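Local atomic coordinates of 433aa long hypothetical phosphoribosylglycinamide formyl transferase (Pyrococcus horikoshii, PDB entry 2DWC), a protein that belongs to the ATP-grasp family, carrying a Rossmann-like pre-ATP-grasp region, an ATP-grasp region with ADP bound in its pocket, and a PurT-type C-terminal region. Residues Q20-G26 and P83-E89; W246-E250 and V397-K401. All blocks are in the same frame, centred on the assembly; numbering follows the deposited sequence.

Contact 1. Residues Q20-G26 and P83-E89; sequences QKILLLG and PDAIIPE
The Asp84 carboxylate and the Gln20 side-chain amide are turned 48° apart, so they do not stack. Instead, OD1 of Asp84 reaches the aliphatic start of Gln20, 3.7 Å from Gln20 CB, while one water accepts from Gln20 NE2 and donates to Asp84 OD2; Gln20 OE1 is hydrogen-bonded to the backbone N of Gly12. OD1 also takes the backbone N-H of Lys21 on its anti lone pair (Lys21 N to Asp84 OD1 2.9 Å). The first torsion (chi1 -66°) keeps the carboxylate on the side of Asp84's own backbone N, close to Lys21 N. Separately, Asp84 N donates to Lys21 O (2.8 Å), gripping Lys21 through both N-H and carbonyl. Beyond this pair strands 21-25 and 85-88 run parallel, with Leu23 and Leu25 each donating and accepting. The straightest link is Ile87 N to Leu23 O (2.8 Å, 175°), whereas Leu25 N approaches Ile87 O from above the carbonyl plane.

Side chains alternate between the two sheet faces. On one, CD1 of Ile87 lies 3.9 Å from CB of Ile22, and Leu24 runs alongside Ile87; helix 29-40 covers Ile22 and Leu24, and helix 313-322 packs on Ile22 and Ile87. On the other, Pro83 CG sits 3.8 Å from Leu23 CB, and Leu25 CD1 meets Ile86 CG2 at 3.6 Å.

This is the central-to-outer strand pairing of a Rossmann-like sheet, and Gly26 may open a Rossmann-type glycine-rich turn. Pro88 has no N-H to give, yet the pairing loses nothing, since Ile87 and Glu89 supply the donors on this side. It ends with Glu89 N on Leu25 O; Gly26 O, against which Glu89 CG packs at 3.2 Å, is buried with no polar partner in the model, probably at a small electrostatic cost.

Contact 2. Residues W246-E250 and V397-K401; sequences WQPAE and VEVAK
Lys401 lies across one face of the Trp246 indole, combining a cation-pi and a CH-pi interaction. Its CE stands 3.6 Å from the centroid of the six-membered ring, and NZ is 3.9 Å from the same point, 14° off the ring normal. The bend at chi3 (63°) carries the end of the lysine over the ring after CG and CD have passed Trp246 CB and CG.

Van der Waals packing centres on Val397. The apolar partners of its CG2 are Trp246 CB, at 3.8 Å, and CD of Pro248, which follows a cis peptide bond. The valine methyls also lie against polar groups: CG2 against Gln247 O, and CG1 3.6 Å from Glu250 CD, with the Glu250 and Val397 side chains running past one another in opposite senses.

The polar contacts lie on the solvent side. Glu250 OE1 and Glu398 OE2 are 2.8 Å apart, their carboxylate planes nearly perpendicular. Two carboxyl oxygens this close suggest that one acid holds a proton; Lys401, whose NZ is 5.0 Å from Glu250 OE1, may ease the remaining charge. A water accepts from Lys401 NZ at 2.9 Å, but its approach to Glu250 OE1 is unusually short and that leg is doubtful.

Helix 397-409 thus sets its first turn against the end of strand 241-247, with Ala344 of strand 343-349 touching both Trp246 and Lys401. The arrangement is a helix-on-sheet junction between the ATP-grasp and PurT C-terminal regions.

From the N terminus, strand 21-25 leads through helix 29-40, strands 44-49 and 62-65 and helix 71-81 before contact 1 closes this loop at strand 85-88, completing the parallel sheet. The chain then builds the ATP-grasp region. Contact 2 opens at 246-250, at the end of strand 241-247, and closes at 397-401, 147 residues on from its nearer end, setting the start of helix 397-409, from the C-terminal region, against an ATP-grasp strand of the large mixed sheet. The two loops follow in series, neither nested nor crossed. Contacts 1 and 2 lie on opposite sides of the chain's centre, their nearest atoms about 18 Å apart. Helix 313-322, inside the loop of contact 2, packs on contact 1.

Contact 1. Residues Q20-G26 and P83-E89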
loop_
_atom_site.group_PDB
_atom_site.type_symbol
_atom_site.label_atom_id
_atom_site.label_comp_id
_atom_site.label_asym_id
_atom_site.label_seq_id
_atom_site.Cartn_x
_atom_site.Cartn_y
_atom_site.Cartn_z
ATOM N N GLN B 20 16.316 -11.040 -0.711
ATOM C CA GLN B 20 15.924 -11.596 0.585
ATOM C C GLN B 20 14.556 -12.238 0.214
ATOM O O GLN B 20 13.939 -11.839 -0.771
ATOM C CB GLN B 20 15.691 -10.533 1.625
ATOM C CG GLN B 20 16.996 -10.302 2.408
ATOM C CD GLN B 20 18.009 -9.616 1.506
ATOM O OE1 GLN B 20 17.666 -8.654 0.841
ATOM N NE2 GLN B 20 19.232 -10.144 1.447
ATOM N N LYS B 21 14.078 -13.190 1.015
ATOM C CA LYS B 21 12.839 -13.898 0.643
ATOM C C LYS B 21 12.023 -14.267 1.889
ATOM O O LYS B 21 12.583 -14.714 2.904
ATOM C CB LYS B 21 13.225 -15.210 -0.091
ATOM C CG LYS B 21 11.999 -16.018 -0.605
ATOM C CD LYS B 21 12.489 -17.406 -1.088
ATOM C CE LYS B 21 13.383 -17.233 -2.304
ATOM N NZ LYS B 21 13.890 -18.566 -2.788
ATOM N N ILE B 22 10.727 -13.993 1.847
ATOM C CA ILE B 22 9.880 -14.432 2.961
ATOM C C ILE B 22 8.972 -15.536 2.456
ATOM O O ILE B 22 8.643 -15.564 1.272
ATOM C CB ILE B 22 9.000 -13.297 3.513
ATOM C CG1 ILE B 22 8.068 -12.722 2.413
ATOM C CG2 ILE B 22 9.932 -12.209 4.126
ATOM C CD1 ILE B 22 7.102 -11.639 2.990
ATOM N N LEU B 23 8.578 -16.447 3.365
ATOM C CA LEU B 23 7.708 -17.561 3.023
ATOM C C LEU B 23 6.467 -17.389 3.913
ATOM O O LEU B 23 6.558 -17.514 5.140
ATOM C CB LEU B 23 8.413 -18.909 3.332
ATOM C CG LEU B 23 7.565 -20.121 2.968
ATOM C CD1 LEU B 23 7.334 -20.208 1.448
ATOM C CD2 LEU B 23 8.282 -21.382 3.477
ATOM N N LEU B 24 5.346 -17.052 3.275
ATOM C CA LEU B 24 4.087 -16.869 4.005
ATOM C C LEU B 24 3.350 -18.209 4.130
ATOM O O LEU B 24 3.030 -18.811 3.113
ATOM C CB LEU B 24 3.180 -15.882 3.237
ATOM C CG LEU B 24 3.802 -14.477 3.119
ATOM C CD1 LEU B 24 2.891 -13.629 2.239
ATOM C CD2 LEU B 24 3.875 -13.803 4.510
ATOM N N LEU B 25 3.143 -18.713 5.353
ATOM C CA LEU B 25 2.375 -19.968 5.522
ATOM C C LEU B 25 0.966 -19.501 5.872
ATOM O O LEU B 25 0.645 -19.223 7.048
ATOM C CB LEU B 25 3.003 -20.843 6.601
ATOM C CG LEU B 25 4.451 -21.250 6.246
ATOM C CD1 LEU B 25 4.935 -22.279 7.348
ATOM C CD2 LEU B 25 4.599 -21.910 4.826
ATOM N N GLY B 26 0.095 -19.437 4.843
ATOM C CA GLY B 26 -1.229 -18.856 5.038
ATOM C C GLY B 26 -1.211 -17.617 4.172
ATOM O O GLY B 26 -0.374 -16.718 4.367
ATOM N N PRO B 83 14.049 -19.659 2.737
ATOM C CA PRO B 83 13.669 -18.287 3.044
ATOM C C PRO B 83 14.415 -17.651 4.232
ATOM O O PRO B 83 14.922 -18.384 5.088
ATOM C CB PRO B 83 12.185 -18.419 3.326
ATOM C CG PRO B 83 12.065 -19.689 3.989
ATOM C CD PRO B 83 13.042 -20.616 3.232
ATOM N N ASP B 84 14.464 -16.298 4.253
ATOM C CA ASP B 84 15.054 -15.565 5.404
ATOM C C ASP B 84 14.100 -15.526 6.590
ATOM O O ASP B 84 14.527 -15.276 7.735
ATOM C CB ASP B 84 15.394 -14.129 4.959
ATOM C CG ASP B 84 16.503 -14.133 3.919
ATOM O OD1 ASP B 84 16.213 -14.065 2.711
ATOM O OD2 ASP B 84 17.689 -14.309 4.300
ATOM N N ALA B 85 12.800 -15.685 6.329
ATOM C CA ALA B 85 11.804 -15.743 7.398
ATOM C C ALA B 85 10.644 -16.577 6.958
ATOM O O ALA B 85 10.203 -16.453 5.805
ATOM C CB ALA B 85 11.296 -14.316 7.758
ATOM N N ILE B 86 10.175 -17.438 7.867
ATOM C CA ILE B 86 8.990 -18.310 7.659
ATOM C C ILE B 86 7.935 -17.651 8.555
ATOM O O ILE B 86 8.094 -17.580 9.770
ATOM C CB ILE B 86 9.310 -19.718 8.135
ATOM C CG1 ILE B 86 10.407 -20.261 7.246
ATOM C CG2 ILE B 86 8.016 -20.607 8.091
ATOM C CD1 ILE B 86 10.868 -21.676 7.672
ATOM N N ILE B 87 6.885 -17.146 7.923
ATOM C CA ILE B 87 5.833 -16.353 8.562
ATOM C C ILE B 87 4.497 -17.054 8.591
ATOM O O ILE B 87 3.745 -17.040 7.604
ATOM C CB ILE B 87 5.710 -15.009 7.794
ATOM C CG1 ILE B 87 7.079 -14.318 7.706
ATOM C CG2 ILE B 87 4.699 -14.097 8.483
ATOM C CD1 ILE B 87 7.119 -12.953 6.940
ATOM N N PRO B 88 4.188 -17.712 9.706
ATOM C CA PRO B 88 2.901 -18.417 9.836
ATOM C C PRO B 88 1.808 -17.372 9.967
ATOM O O PRO B 88 1.920 -16.474 10.795
ATOM C CB PRO B 88 3.051 -19.232 11.128
ATOM C CG PRO B 88 4.463 -19.131 11.542
ATOM C CD PRO B 88 5.025 -17.854 10.919
ATOM N N GLU B 89 0.749 -17.474 9.154
ATOM C CA GLU B 89 -0.326 -16.503 9.202
ATOM C C GLU B 89 -1.570 -17.087 9.873
ATOM O O GLU B 89 -2.501 -16.360 10.238
ATOM C CB GLU B 89 -0.628 -16.052 7.784
ATOM C CG GLU B 89 0.602 -15.435 7.136
ATOM C CD GLU B 89 0.826 -14.016 7.628
ATOM O OE1 GLU B 89 1.017 -13.782 8.865
ATOM O OE2 GLU B 89 0.794 -13.126 6.765
HETATM O O HOH W 1 19.544 -12.400 3.490
#

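Contact 2. Residues W246-E250 and V397-K401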
loop_
_atom_site.group_PDB
_atom_site.type_symbol
_atom_site.label_atom_id
_atom_site.label_comp_id
_atom_site.label_asym_id
_atom_site.label_seq_id
_atom_site.Cartn_x
_atom_site.Cartn_y
_atom_site.Cartn_z
ATOM N N TRP B 246 -11.010 -0.225 15.672
ATOM C CA TRP B 246 -10.722 1.178 15.500
ATOM C C TRP B 246 -9.528 1.527 16.339
ATOM O O TRP B 246 -9.187 0.801 17.277
ATOM C CB TRP B 246 -11.945 2.058 15.938
ATOM C CG TRP B 246 -12.450 1.748 17.361
ATOM C CD1 TRP B 246 -12.033 2.318 18.553
ATOM C CD2 TRP B 246 -13.403 0.749 17.701
ATOM N NE1 TRP B 246 -12.691 1.695 19.622
ATOM C CE2 TRP B 246 -13.531 0.735 19.110
ATOM C CE3 TRP B 246 -14.180 -0.148 16.944
ATOM C CZ2 TRP B 246 -14.403 -0.148 19.775
ATOM C CZ3 TRP B 246 -15.049 -1.020 17.603
ATOM C CH2 TRP B 246 -15.150 -1.012 19.015
ATOM N N GLN B 247 -8.893 2.648 16.006
ATOM C CA GLN B 247 -7.722 3.091 16.781
ATOM C C GLN B 247 -7.824 4.602 16.878
ATOM O O GLN B 247 -8.112 5.258 15.899
ATOM C CB GLN B 247 -6.415 2.728 16.060
ATOM C CG GLN B 247 -5.152 2.848 16.947
ATOM C CD GLN B 247 -3.866 2.569 16.168
ATOM O OE1 GLN B 247 -3.691 3.085 15.051
ATOM N NE2 GLN B 247 -2.945 1.795 16.763
ATOM N N PRO B 248 -7.590 5.182 18.068
ATOM C CA PRO B 248 -7.239 4.518 19.327
ATOM C C PRO B 248 -8.479 4.127 20.116
ATOM O O PRO B 248 -9.565 4.698 19.934
ATOM C CB PRO B 248 -6.417 5.580 20.055
ATOM C CG PRO B 248 -7.195 6.898 19.711
ATOM C CD PRO B 248 -7.641 6.659 18.218
ATOM N N ALA B 249 -8.335 3.124 20.960
ATOM C CA ALA B 249 -9.448 2.703 21.817
ATOM C C ALA B 249 -9.723 3.871 22.796
ATOM O O ALA B 249 -8.799 4.527 23.259
ATOM C CB ALA B 249 -9.050 1.457 22.592
ATOM N N GLU B 250 -10.986 4.120 23.102
ATOM C CA GLU B 250 -11.317 5.223 23.996
ATOM C C GLU B 250 -11.305 4.741 25.436
ATOM O O GLU B 250 -12.353 4.452 26.023
ATOM C CB GLU B 250 -12.679 5.789 23.605
ATOM C CG GLU B 250 -12.638 6.461 22.215
ATOM C CD GLU B 250 -13.963 7.146 21.844
ATOM O OE1 GLU B 250 -14.951 6.432 21.553
ATOM O OE2 GLU B 250 -14.001 8.403 21.850
ATOM N N VAL B 397 -12.491 9.470 16.278
ATOM C CA VAL B 397 -12.594 8.016 16.093
ATOM C C VAL B 397 -14.032 7.491 16.014
ATOM O O VAL B 397 -14.308 6.537 15.283
ATOM C CB VAL B 397 -11.764 7.271 17.193
ATOM C CG1 VAL B 397 -12.434 7.390 18.544
ATOM C CG2 VAL B 397 -11.565 5.783 16.817
ATOM N N GLU B 398 -14.987 8.129 16.711
ATOM C CA GLU B 398 -16.362 7.652 16.643
ATOM C C GLU B 398 -16.983 7.954 15.281
ATOM O O GLU B 398 -17.841 7.199 14.814
ATOM C CB GLU B 398 -17.211 8.261 17.791
ATOM C CG GLU B 398 -16.655 7.877 19.175
ATOM C CD GLU B 398 -17.534 8.336 20.342
ATOM O OE1 GLU B 398 -18.317 9.302 20.182
ATOM O OE2 GLU B 398 -17.427 7.730 21.434
ATOM N N VAL B 399 -16.555 9.046 14.651
ATOM C CA VAL B 399 -17.028 9.393 13.326
ATOM C C VAL B 399 -16.455 8.331 12.357
ATOM O O VAL B 399 -17.161 7.815 11.492
ATOM C CB VAL B 399 -16.545 10.793 12.912
ATOM C CG1 VAL B 399 -16.901 11.033 11.450
ATOM C CG2 VAL B 399 -17.227 11.876 13.801
ATOM N N ALA B 400 -15.181 8.001 12.511
ATOM C CA ALA B 400 -14.595 6.961 11.633
ATOM C C ALA B 400 -15.289 5.607 11.818
ATOM O O ALA B 400 -15.554 4.920 10.820
ATOM C CB ALA B 400 -13.093 6.843 11.889
ATOM N N LYS B 401 -15.596 5.212 13.065
ATOM C CA LYS B 401 -16.315 3.952 13.313
ATOM C C LYS B 401 -17.659 3.928 12.586
ATOM O O LYS B 401 -18.002 2.955 11.894
ATOM C CB LYS B 401 -16.585 3.739 14.824
ATOM C CG LYS B 401 -15.360 3.555 15.679
ATOM C CD LYS B 401 -15.697 3.634 17.158
ATOM C CE LYS B 401 -16.648 2.506 17.600
ATOM N NZ LYS B 401 -16.941 2.620 19.071
HETATM O O HOH W 2 -15.048 4.021 20.739
#